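Local coordinates for 5'-tyrosyl-DNA phosphodiesterase (PDB 4FVA), which belongs to the endonuclease/exonuclease/phosphatase family of the DNase I-like clan and binds a magnesium ion, at residues S15-N20 / H38-V43; I97-S102 / C138-F143; F121-H126 / A158-G163; D182-A187 / K212-R217. One frame throughout, in Å; residues are numbered along the deposited sequence.

Contact 1 (S15-N20 / H38-V43); sequences SVMSWN and HIVKNV
Strand 15-20 and the last turns of the helix at 38-43 run nearly antiparallel, at 163° between their N-to-C directions and with axes 11.0 Å apart, and Met17 and Trp19 reach across to Ile39, Val40 and Val43. Both strand residues point toward the helix, whereas Ser18 between them takes no part, its OG being bonded to Gln51 NE2. Met17 goes in almost straight: CG is anti to the backbone N (chi1 177°) and the chain stays extended to its end, which brings the thioether up to the helix. Its SD lies 4.1 Å from Val43 CG1, and its CE meets Ile39 CG2 at 4.3 Å and, more loosely, Val40 CG2. Trp19 offers the rim of its six-membered ring. Ile39 CD1 comes up at that edge, near the ring plane, 3.8 Å from Trp19 CH2, while Ile39 CG2 sits 4.0 Å from CZ3, so that two branches meet neighbouring ring atoms, the side chains crossing at about a right angle. Trp19 NE1, at the five-membered end of the indole, is bonded to the carbonyl of His247. At the other end of the strand one water joins the elements through Ser15 OG, 2.9 Å away, and a weak bond to Val43 O. The contact belongs to the beta-alpha-beta unit made of strand 13-20, helix 29-43 and strand 47-53; strand 47-53 is parallel to 13-20, and its Leu48 touches both Met17 and Val40. On the other flank runs antiparallel strand 249-255, with Ala249 against Met17 and Trp19 and Asn251 against Val43.

Contact 2 (I97-S102 / C138-F143); sequences IHFQNS and CAQFGF. With EDO (1,2-ethanediol), chain E.
Gln140, on the long helix of a beta-alpha-beta crossover, lies across the Phe99 ring and ends on Asn101, joining helix 134-154 to the type I beta turn Phe99-Ser102 that follows strand 90-98. Its CB is 4.2 Å from Phe99 CE2. CG stands over one face of that ring, 3.9 Å from its centroid, in a CH-pi contact displaced toward the rim. The amide carbon CD comes within 3.5 Å of Phe99 CD2, and with only 18° between the ring and amide planes the carboxamide lies almost flat along the phenyl. OE1 stays near the ring, 3.8 Å from Phe99 CD2, and accepts from Glu128 N. NE2 donates to Asn101 OD1 at 2.9 Å in a nearly straight bond (165°); the acceptor lies in the Gln140 amide plane, but the two amides are turned well away from each other. Asn101 reaches this place because its CG sits between the backbone N and the carbonyl carbon (chi1 76°), and its ND2 is held by Gln136 O, which fixes the rotation of the amide. Both ends of each carboxamide are thus engaged. One turn farther along the helix, Phe143 extends the apolar part of the contact: its CD2 approaches the edge of the Phe99 ring, 3.9 Å from CE1, and its CZ touches Ile97. A 1,2-ethanediol, probably from the crystallisation liquor, lies between turn and helix, and Gln100 N points at its O2, though at a doubtfully short distance. Its C2 rests over one face of the Phe143 ring, 4.1 Å from CD1.

Contact 3 (F121-H126 / A158-G163); sequences FLLNTH and ALVFFG
A beta-alpha-beta crossover closes here: strands 118-126 and 159-163, linked by helix 134-154, lie parallel in the core of one sheet, their segment axes 4.8 Å apart. Five backbone bonds zip them together in the stepped pattern of parallel strands. Phe121 gives its N-H to Leu159 O and takes one from Phe161 N, Leu123 does the same between Phe161 O and Gly163 N, and Thr125 N ends the ladder on Gly163 O at 3.0 Å. On the face that carries Phe121, Leu123, Val160 and Phe162, helix 134-154 covers the sheet through Cys144, Val148 and Ile151. Here Leu123 CD1 meets Val160 CG1 at 3.8 Å, and Leu123 CB lies in the plane of the Phe162 ring, at its edge, 3.8 Å from CD1. The other face looks to the second sheet, with Leu122 touching Ile47 and Phe49, and the Phe161 ring meeting that of Phe254. Leu122 and Phe161 lie side by side there; paired on the same face and both with CG anti to the carbonyl carbon (chi1 -56° and -63°), they point the same way, with Leu122 CD2 at the edge of the aromatic ring, 3.8 Å from Phe161 CD2.

Contact 4 (D182-A187 / K212-R217); sequences DAWEAA and KMRFDR
The guanidinium of Arg214 lies with one face on Trp184 and its edge on Asp182, while Arg217 NE, from the same segment as Arg214, lies over the other face. Trp184 CE3 stands under the centre of its face, 3.2 Å from Arg214 CZ, with the indole tilted 34° from the guanidinium plane. The bend of the arginine at chi3 (76°) lets it follow the indole: CD rests over the six-membered ring in a CH-pi contact, 4.1 Å from the ring centroid, and the head then passes over the rim. Asp182 comes from the opposite direction and meets the guanidinium end-on. Both NH1 and NH2 of Arg214 donate to its OD2, at 2.9 and 3.0 Å, and this oxygen lies in the guanidinium plane. The carboxylate itself is turned 47°, so NH1 uses the syn lone pair of OD2 while NH2 arrives from above the carboxylate plane. Glu185 OE1 adds a long salt bridge to Arg214 NH2, at 3.8 Å. Asp182 OD1 caps the helix by weak bonds from Trp184 N and Glu185 N, so one carboxylate serves a helix N-terminus and an arginine, both of which would probably stabilise its negative charge. Arg217 is fixed over Arg214 by a straight bond from its NE to Arg214 O, 2.9 Å long. In the fold, this salt-bridge network ties the N-terminal end of short helix 183-186 to strand 212-221, which pairs antiparallel with 181-182. Strand 226-232 packs on the helix beyond, its Phe229 meeting the Trp184 ring edge-to-face.

How the contacts relate
Two sheets face each other in this fold, with contact 1 on one and contacts 2, 3 and 4 reaching the other. Contacts 2 and 3 share the crossover of helix 134-154: Phe99 CE2 packs 3.2 Å from Thr125 OG1, and Phe141 touches Phe162. Contact 3 meets contact 1 across the sheets, where Val16 CG2 lies 4.1 Å from Phe161 CD2 and Asn20 ND2 3.8 Å from His126 NE2. Contact 4 continues the sheet through strand 212-221, neighbour of 159-163. Strand 13-20 leads toward the magnesium site of Asp22 and Glu52: Asn20 OD1 accepts from the backbone N of Asp22, its ND2 donates to Glu52 OE2, and the Trp19 side chain is about 10 Å from the ion.

Contact 1 (S15-N20 / H38-V43)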
# COMPACT_ATOMS: atom_id res chain seq x y z
N SER A 15 0.18 7.81 10.35
CA SER A 15 -0.79 6.94 9.69
C SER A 15 -0.36 6.58 8.26
O SER A 15 0.06 7.44 7.48
CB SER A 15 -2.19 7.57 9.68
OG SER A 15 -2.17 8.81 8.99
N VAL A 16 -0.48 5.30 7.93
CA VAL A 16 -0.11 4.84 6.60
C VAL A 16 -1.30 4.13 5.99
O VAL A 16 -1.89 3.23 6.60
CB VAL A 16 1.08 3.88 6.63
CG1 VAL A 16 1.47 3.48 5.19
CG2 VAL A 16 2.27 4.51 7.36
N MET A 17 -1.66 4.57 4.79
CA MET A 17 -2.79 4.01 4.05
C MET A 17 -2.24 3.40 2.76
O MET A 17 -1.31 3.96 2.17
CB MET A 17 -3.80 5.11 3.73
CG MET A 17 -4.99 4.64 2.89
SD MET A 17 -6.22 5.94 2.85
CE MET A 17 -7.22 5.41 1.46
N SER A 18 -2.78 2.25 2.36
CA SER A 18 -2.37 1.59 1.11
C SER A 18 -3.60 1.14 0.33
O SER A 18 -4.55 0.60 0.92
CB SER A 18 -1.47 0.39 1.40
OG SER A 18 -1.09 -0.26 0.20
N TRP A 19 -3.57 1.32 -0.99
CA TRP A 19 -4.76 1.07 -1.79
C TRP A 19 -4.42 0.71 -3.23
O TRP A 19 -3.75 1.48 -3.93
CB TRP A 19 -5.65 2.32 -1.79
CG TRP A 19 -7.11 2.07 -2.03
CD1 TRP A 19 -7.72 0.88 -2.35
CD2 TRP A 19 -8.16 3.05 -1.94
NE1 TRP A 19 -9.07 1.06 -2.47
CE2 TRP A 19 -9.37 2.38 -2.22
CE3 TRP A 19 -8.19 4.42 -1.65
CZ2 TRP A 19 -10.61 3.04 -2.20
CZ3 TRP A 19 -9.41 5.08 -1.65
CH2 TRP A 19 -10.61 4.38 -1.92
N ASN A 20 -4.89 -0.45 -3.66
CA ASN A 20 -4.87 -0.78 -5.08
C ASN A 20 -6.11 -0.15 -5.67
O ASN A 20 -7.23 -0.56 -5.33
CB ASN A 20 -4.84 -2.30 -5.28
CG ASN A 20 -4.92 -2.69 -6.74
OD1 ASN A 20 -5.57 -2.01 -7.54
ND2 ASN A 20 -4.25 -3.79 -7.11
N HIS A 38 -11.25 11.90 -2.95
CA HIS A 38 -12.19 12.32 -1.92
C HIS A 38 -11.97 11.59 -0.60
O HIS A 38 -11.90 12.21 0.48
CB HIS A 38 -13.62 12.10 -2.41
CG HIS A 38 -14.66 12.74 -1.55
ND1 HIS A 38 -15.20 12.11 -0.44
CD2 HIS A 38 -15.27 13.95 -1.64
CE1 HIS A 38 -16.09 12.91 0.12
NE2 HIS A 38 -16.15 14.03 -0.59
N ILE A 39 -11.85 10.27 -0.68
CA ILE A 39 -11.67 9.45 0.51
C ILE A 39 -10.33 9.74 1.20
O ILE A 39 -10.26 9.82 2.43
CB ILE A 39 -11.84 7.94 0.17
CG1 ILE A 39 -13.33 7.61 0.01
CG2 ILE A 39 -11.22 7.07 1.26
CD1 ILE A 39 -13.62 6.43 -0.90
N VAL A 40 -9.29 9.90 0.39
CA VAL A 40 -7.97 10.27 0.90
C VAL A 40 -8.04 11.57 1.73
O VAL A 40 -7.52 11.63 2.83
CB VAL A 40 -6.93 10.46 -0.25
CG1 VAL A 40 -5.62 11.06 0.28
CG2 VAL A 40 -6.67 9.13 -0.96
N LYS A 41 -8.72 12.58 1.20
CA LYS A 41 -8.85 13.86 1.91
C LYS A 41 -9.61 13.71 3.22
O LYS A 41 -9.42 14.50 4.15
CB LYS A 41 -9.53 14.91 1.02
CG LYS A 41 -8.68 15.40 -0.16
CD LYS A 41 -9.54 16.32 -1.02
CE LYS A 41 -9.21 16.21 -2.48
NZ LYS A 41 -9.97 17.24 -3.26
N ASN A 42 -10.52 12.74 3.29
CA ASN A 42 -11.29 12.50 4.52
C ASN A 42 -10.58 11.62 5.57
O ASN A 42 -10.71 11.85 6.77
CB ASN A 42 -12.68 11.96 4.20
CG ASN A 42 -13.62 13.04 3.73
OD1 ASN A 42 -14.29 13.71 4.55
ND2 ASN A 42 -13.65 13.26 2.42
N VAL A 43 -9.86 10.61 5.11
CA VAL A 43 -9.05 9.79 6.00
C VAL A 43 -7.80 10.56 6.38
O VAL A 43 -7.30 10.41 7.49
CB VAL A 43 -8.66 8.44 5.34
CG1 VAL A 43 -7.72 7.66 6.26
CG2 VAL A 43 -9.91 7.62 5.03
O HOH W 1 -4.92 8.09 8.40

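Contact 2 (I97-S102 / C138-F143)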
# COMPACT_ATOMS: atom_id res chain seq x y z
N ILE A 97 13.17 -0.27 -7.73
CA ILE A 97 13.83 -1.50 -8.12
C ILE A 97 12.87 -2.35 -8.93
O ILE A 97 11.80 -2.74 -8.43
CB ILE A 97 14.27 -2.33 -6.91
CG1 ILE A 97 15.14 -1.48 -5.97
CG2 ILE A 97 14.98 -3.60 -7.37
CD1 ILE A 97 15.47 -2.19 -4.67
N HIS A 98 13.25 -2.64 -10.17
CA HIS A 98 12.45 -3.51 -11.03
C HIS A 98 12.71 -4.98 -10.72
O HIS A 98 13.86 -5.44 -10.75
CB HIS A 98 12.72 -3.20 -12.51
CG HIS A 98 12.16 -1.89 -12.96
ND1 HIS A 98 12.67 -0.67 -12.55
CD2 HIS A 98 11.15 -1.59 -13.82
CE1 HIS A 98 11.98 0.31 -13.10
NE2 HIS A 98 11.06 -0.22 -13.89
N PHE A 99 11.66 -5.72 -10.37
CA PHE A 99 11.80 -7.15 -10.12
C PHE A 99 12.24 -7.82 -11.42
O PHE A 99 11.56 -7.73 -12.44
CB PHE A 99 10.50 -7.77 -9.62
CG PHE A 99 10.04 -7.25 -8.28
CD1 PHE A 99 10.95 -7.03 -7.26
CD2 PHE A 99 8.69 -7.03 -8.04
CE1 PHE A 99 10.51 -6.57 -6.01
CE2 PHE A 99 8.25 -6.56 -6.80
CZ PHE A 99 9.16 -6.34 -5.79
N GLN A 100 13.39 -8.48 -11.36
CA GLN A 100 13.99 -9.11 -12.53
C GLN A 100 13.10 -10.23 -13.08
O GLN A 100 13.01 -10.42 -14.29
CB GLN A 100 15.39 -9.61 -12.15
CG GLN A 100 16.36 -8.42 -11.90
CD GLN A 100 17.78 -8.83 -11.50
OE1 GLN A 100 18.04 -9.97 -11.13
NE2 GLN A 100 18.69 -7.86 -11.53
N ASN A 101 12.43 -10.95 -12.18
CA ASN A 101 11.59 -12.09 -12.56
C ASN A 101 10.15 -11.71 -12.91
O ASN A 101 9.31 -12.59 -13.08
CB ASN A 101 11.56 -13.10 -11.42
CG ASN A 101 10.66 -12.65 -10.27
OD1 ASN A 101 10.21 -11.50 -10.23
ND2 ASN A 101 10.43 -13.54 -9.31
N SER A 102 9.85 -10.42 -13.00
CA SER A 102 8.46 -10.02 -13.26
C SER A 102 8.13 -9.88 -14.75
O SER A 102 8.88 -9.29 -15.53
CB SER A 102 8.10 -8.72 -12.55
OG SER A 102 6.74 -8.43 -12.79
N CYS A 138 6.38 -15.35 -4.57
CA CYS A 138 7.07 -15.77 -3.35
C CYS A 138 8.52 -15.31 -3.34
O CYS A 138 9.06 -14.94 -2.30
CB CYS A 138 6.98 -17.29 -3.16
SG CYS A 138 5.37 -17.89 -2.71
N ALA A 139 9.16 -15.33 -4.51
CA ALA A 139 10.53 -14.84 -4.61
C ALA A 139 10.60 -13.34 -4.35
O ALA A 139 11.51 -12.85 -3.69
CB ALA A 139 11.11 -15.17 -5.98
N GLN A 140 9.64 -12.60 -4.91
CA GLN A 140 9.60 -11.15 -4.72
C GLN A 140 9.44 -10.82 -3.24
O GLN A 140 10.14 -9.95 -2.72
CB GLN A 140 8.50 -10.53 -5.57
CG GLN A 140 8.78 -10.61 -7.07
CD GLN A 140 7.56 -10.32 -7.92
OE1 GLN A 140 6.47 -10.04 -7.40
NE2 GLN A 140 7.72 -10.39 -9.25
N PHE A 141 8.50 -11.49 -2.57
CA PHE A 141 8.27 -11.24 -1.15
C PHE A 141 9.56 -11.47 -0.34
O PHE A 141 9.93 -10.64 0.51
CB PHE A 141 7.14 -12.11 -0.62
CG PHE A 141 6.76 -11.81 0.81
CD1 PHE A 141 5.81 -10.84 1.10
CD2 PHE A 141 7.36 -12.49 1.86
CE1 PHE A 141 5.46 -10.55 2.42
CE2 PHE A 141 7.03 -12.21 3.18
CZ PHE A 141 6.07 -11.24 3.46
N GLY A 142 10.24 -12.58 -0.61
CA GLY A 142 11.50 -12.90 0.06
C GLY A 142 12.52 -11.81 -0.19
O GLY A 142 13.17 -11.32 0.74
N PHE A 143 12.62 -11.38 -1.44
CA PHE A 143 13.52 -10.31 -1.82
C PHE A 143 13.18 -9.05 -1.05
O PHE A 143 14.07 -8.37 -0.52
CB PHE A 143 13.43 -10.08 -3.33
CG PHE A 143 14.23 -8.91 -3.82
CD1 PHE A 143 15.56 -9.05 -4.19
CD2 PHE A 143 13.64 -7.65 -3.91
CE1 PHE A 143 16.31 -7.95 -4.64
CE2 PHE A 143 14.37 -6.55 -4.37
CZ PHE A 143 15.70 -6.70 -4.73
C1 EDO E . 13.39 -10.85 -8.20
O1 EDO E . 13.63 -11.77 -7.12
C2 EDO E . 14.29 -9.62 -8.02
O2 EDO E . 14.39 -8.87 -9.24

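Contact 3 (F121-H126 / A158-G163)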
# COMPACT_ATOMS: atom_id res chain seq x y z
N PHE A 121 11.83 4.83 6.18
CA PHE A 121 11.90 4.14 4.89
C PHE A 121 10.52 3.65 4.50
O PHE A 121 9.83 3.01 5.30
CB PHE A 121 12.89 2.96 4.93
CG PHE A 121 14.34 3.39 5.03
CD1 PHE A 121 14.90 3.74 6.25
CD2 PHE A 121 15.15 3.38 3.89
CE1 PHE A 121 16.25 4.13 6.34
CE2 PHE A 121 16.49 3.75 3.96
CZ PHE A 121 17.04 4.13 5.19
N LEU A 122 10.11 3.96 3.27
CA LEU A 122 8.81 3.56 2.76
C LEU A 122 9.05 2.65 1.57
O LEU A 122 9.70 3.05 0.61
CB LEU A 122 8.01 4.79 2.30
CG LEU A 122 7.80 5.88 3.37
CD1 LEU A 122 6.99 7.07 2.84
CD2 LEU A 122 7.14 5.25 4.58
N LEU A 123 8.53 1.43 1.65
CA LEU A 123 8.67 0.45 0.58
C LEU A 123 7.30 -0.03 0.10
O LEU A 123 6.57 -0.68 0.85
CB LEU A 123 9.52 -0.74 1.04
CG LEU A 123 10.96 -0.44 1.48
CD1 LEU A 123 11.03 0.06 2.92
CD2 LEU A 123 11.83 -1.67 1.28
N ASN A 124 6.96 0.32 -1.13
CA ASN A 124 5.66 0.07 -1.72
C ASN A 124 5.80 -0.85 -2.93
O ASN A 124 6.64 -0.60 -3.81
CB ASN A 124 5.02 1.41 -2.13
CG ASN A 124 3.62 1.26 -2.71
OD1 ASN A 124 2.93 0.27 -2.47
ND2 ASN A 124 3.19 2.25 -3.50
N THR A 125 4.99 -1.90 -2.98
CA THR A 125 5.08 -2.84 -4.08
C THR A 125 3.72 -3.39 -4.45
O THR A 125 2.77 -3.30 -3.70
CB THR A 125 6.04 -4.02 -3.78
OG1 THR A 125 6.31 -4.74 -4.99
CG2 THR A 125 5.43 -4.97 -2.74
N HIS A 126 3.66 -3.95 -5.65
CA HIS A 126 2.49 -4.66 -6.13
C HIS A 126 3.01 -6.00 -6.64
O HIS A 126 3.46 -6.08 -7.78
CB HIS A 126 1.84 -3.88 -7.27
CG HIS A 126 0.60 -4.51 -7.82
ND1 HIS A 126 -0.03 -4.04 -8.95
CD2 HIS A 126 -0.13 -5.58 -7.40
CE1 HIS A 126 -1.10 -4.79 -9.21
NE2 HIS A 126 -1.18 -5.72 -8.28
N ALA A 158 15.42 3.49 12.94
CA ALA A 158 14.54 4.02 11.89
C ALA A 158 13.15 3.38 11.89
O ALA A 158 12.97 2.25 12.34
CB ALA A 158 15.17 3.85 10.50
N LEU A 159 12.17 4.12 11.38
CA LEU A 159 10.85 3.54 11.10
C LEU A 159 10.88 2.99 9.69
O LEU A 159 11.27 3.70 8.75
CB LEU A 159 9.77 4.61 11.18
CG LEU A 159 8.92 4.72 12.44
CD1 LEU A 159 7.83 5.78 12.26
CD2 LEU A 159 8.32 3.37 12.77
N VAL A 160 10.52 1.72 9.53
CA VAL A 160 10.46 1.12 8.21
C VAL A 160 9.03 0.60 7.95
O VAL A 160 8.50 -0.20 8.74
CB VAL A 160 11.48 -0.03 8.06
CG1 VAL A 160 11.41 -0.63 6.67
CG2 VAL A 160 12.90 0.46 8.35
N PHE A 161 8.42 1.05 6.86
CA PHE A 161 7.10 0.54 6.46
C PHE A 161 7.20 -0.18 5.12
O PHE A 161 7.61 0.41 4.10
CB PHE A 161 6.06 1.68 6.36
CG PHE A 161 5.80 2.36 7.68
CD1 PHE A 161 5.15 1.69 8.70
CD2 PHE A 161 6.22 3.67 7.90
CE1 PHE A 161 4.92 2.30 9.92
CE2 PHE A 161 5.99 4.31 9.13
CZ PHE A 161 5.33 3.61 10.14
N PHE A 162 6.82 -1.44 5.11
CA PHE A 162 6.78 -2.20 3.86
C PHE A 162 5.41 -2.81 3.60
O PHE A 162 4.84 -3.45 4.49
CB PHE A 162 7.82 -3.32 3.86
CG PHE A 162 7.56 -4.35 2.81
CD1 PHE A 162 7.78 -4.05 1.47
CD2 PHE A 162 7.05 -5.58 3.15
CE1 PHE A 162 7.52 -5.01 0.48
CE2 PHE A 162 6.79 -6.54 2.18
CZ PHE A 162 7.02 -6.24 0.84
N GLY A 163 4.89 -2.63 2.38
CA GLY A 163 3.64 -3.26 2.01
C GLY A 163 3.10 -2.85 0.65
O GLY A 163 3.86 -2.45 -0.25

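Contact 4 (D182-A187 / K212-R217)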
# COMPACT_ATOMS: atom_id res chain seq x y z
N ASP A 182 3.31 -7.60 11.22
CA ASP A 182 2.22 -7.34 10.31
C ASP A 182 1.22 -6.45 11.03
O ASP A 182 0.72 -6.79 12.10
CB ASP A 182 1.59 -8.68 9.91
CG ASP A 182 0.39 -8.51 9.00
OD1 ASP A 182 -0.37 -7.55 9.21
OD2 ASP A 182 0.20 -9.37 8.11
N ALA A 183 0.94 -5.29 10.45
CA ALA A 183 0.09 -4.28 11.10
C ALA A 183 -1.28 -4.82 11.48
O ALA A 183 -1.77 -4.56 12.58
CB ALA A 183 -0.04 -3.04 10.21
N TRP A 184 -1.92 -5.56 10.58
CA TRP A 184 -3.23 -6.11 10.90
C TRP A 184 -3.20 -7.08 12.07
O TRP A 184 -4.09 -7.06 12.93
CB TRP A 184 -3.84 -6.81 9.69
CG TRP A 184 -5.11 -7.53 10.04
CD1 TRP A 184 -6.33 -6.96 10.29
CD2 TRP A 184 -5.29 -8.95 10.14
NE1 TRP A 184 -7.25 -7.95 10.56
CE2 TRP A 184 -6.64 -9.17 10.47
CE3 TRP A 184 -4.44 -10.05 9.99
CZ2 TRP A 184 -7.17 -10.46 10.66
CZ3 TRP A 184 -4.96 -11.33 10.18
CH2 TRP A 184 -6.31 -11.52 10.50
N GLU A 185 -2.20 -7.95 12.07
CA GLU A 185 -2.02 -8.90 13.16
C GLU A 185 -1.73 -8.20 14.48
O GLU A 185 -2.36 -8.50 15.49
CB GLU A 185 -0.88 -9.87 12.85
CG GLU A 185 -1.17 -10.88 11.76
CD GLU A 185 0.05 -11.73 11.47
OE1 GLU A 185 -0.00 -12.59 10.57
OE2 GLU A 185 1.07 -11.53 12.16
N ALA A 186 -0.79 -7.26 14.46
CA ALA A 186 -0.41 -6.52 15.66
C ALA A 186 -1.55 -5.68 16.22
O ALA A 186 -1.56 -5.32 17.40
CB ALA A 186 0.82 -5.66 15.39
N ALA A 187 -2.51 -5.33 15.36
CA ALA A 187 -3.65 -4.56 15.82
C ALA A 187 -4.71 -5.46 16.45
O ALA A 187 -5.67 -4.96 17.02
CB ALA A 187 -4.25 -3.76 14.66
N LYS A 212 -12.31 -14.58 -0.93
CA LYS A 212 -11.90 -13.53 0.01
C LYS A 212 -10.42 -13.67 0.31
O LYS A 212 -9.95 -14.75 0.63
CB LYS A 212 -12.69 -13.64 1.32
CG LYS A 212 -14.15 -13.25 1.23
CD LYS A 212 -14.74 -12.91 2.60
CE LYS A 212 -14.88 -14.14 3.49
NZ LYS A 212 -15.61 -13.83 4.75
N MET A 213 -9.68 -12.56 0.24
CA MET A 213 -8.24 -12.64 0.47
C MET A 213 -7.72 -11.42 1.21
O MET A 213 -8.30 -10.33 1.14
CB MET A 213 -7.48 -12.81 -0.85
CG MET A 213 -7.96 -14.00 -1.67
SD MET A 213 -7.57 -15.54 -0.82
CE MET A 213 -5.78 -15.59 -0.96
N ARG A 214 -6.64 -11.61 1.96
CA ARG A 214 -5.95 -10.51 2.59
C ARG A 214 -4.72 -10.19 1.77
O ARG A 214 -3.59 -10.41 2.21
CB ARG A 214 -5.59 -10.85 4.03
CG ARG A 214 -5.04 -9.68 4.81
CD ARG A 214 -5.13 -9.91 6.31
NE ARG A 214 -4.11 -10.83 6.82
CZ ARG A 214 -2.89 -10.45 7.20
NH1 ARG A 214 -2.53 -9.17 7.11
NH2 ARG A 214 -2.03 -11.35 7.66
N PHE A 215 -4.96 -9.65 0.58
CA PHE A 215 -3.93 -9.36 -0.40
C PHE A 215 -3.10 -8.15 0.00
O PHE A 215 -1.92 -8.07 -0.29
CB PHE A 215 -4.58 -9.09 -1.77
CG PHE A 215 -5.02 -10.33 -2.52
CD1 PHE A 215 -4.43 -11.57 -2.27
CD2 PHE A 215 -6.01 -10.25 -3.51
CE1 PHE A 215 -4.83 -12.70 -2.99
CE2 PHE A 215 -6.42 -11.37 -4.23
CZ PHE A 215 -5.83 -12.60 -3.96
N ASP A 216 -3.76 -7.19 0.64
CA ASP A 216 -3.12 -5.93 0.96
C ASP A 216 -2.63 -5.93 2.40
O ASP A 216 -3.40 -6.17 3.32
CB ASP A 216 -4.11 -4.80 0.69
CG ASP A 216 -4.69 -4.88 -0.71
OD1 ASP A 216 -4.01 -4.41 -1.64
OD2 ASP A 216 -5.80 -5.44 -0.91
N ARG A 217 -1.34 -5.68 2.59
CA ARG A 217 -0.76 -5.76 3.93
C ARG A 217 0.27 -4.68 4.16
O ARG A 217 0.86 -4.14 3.22
CB ARG A 217 -0.12 -7.14 4.15
CG ARG A 217 -1.04 -8.32 3.87
CD ARG A 217 -0.41 -9.65 4.27
NE ARG A 217 -1.22 -10.79 3.83
CZ ARG A 217 -1.00 -12.05 4.20
NH1 ARG A 217 -0.00 -12.35 5.02
NH2 ARG A 217 -1.79 -13.02 3.75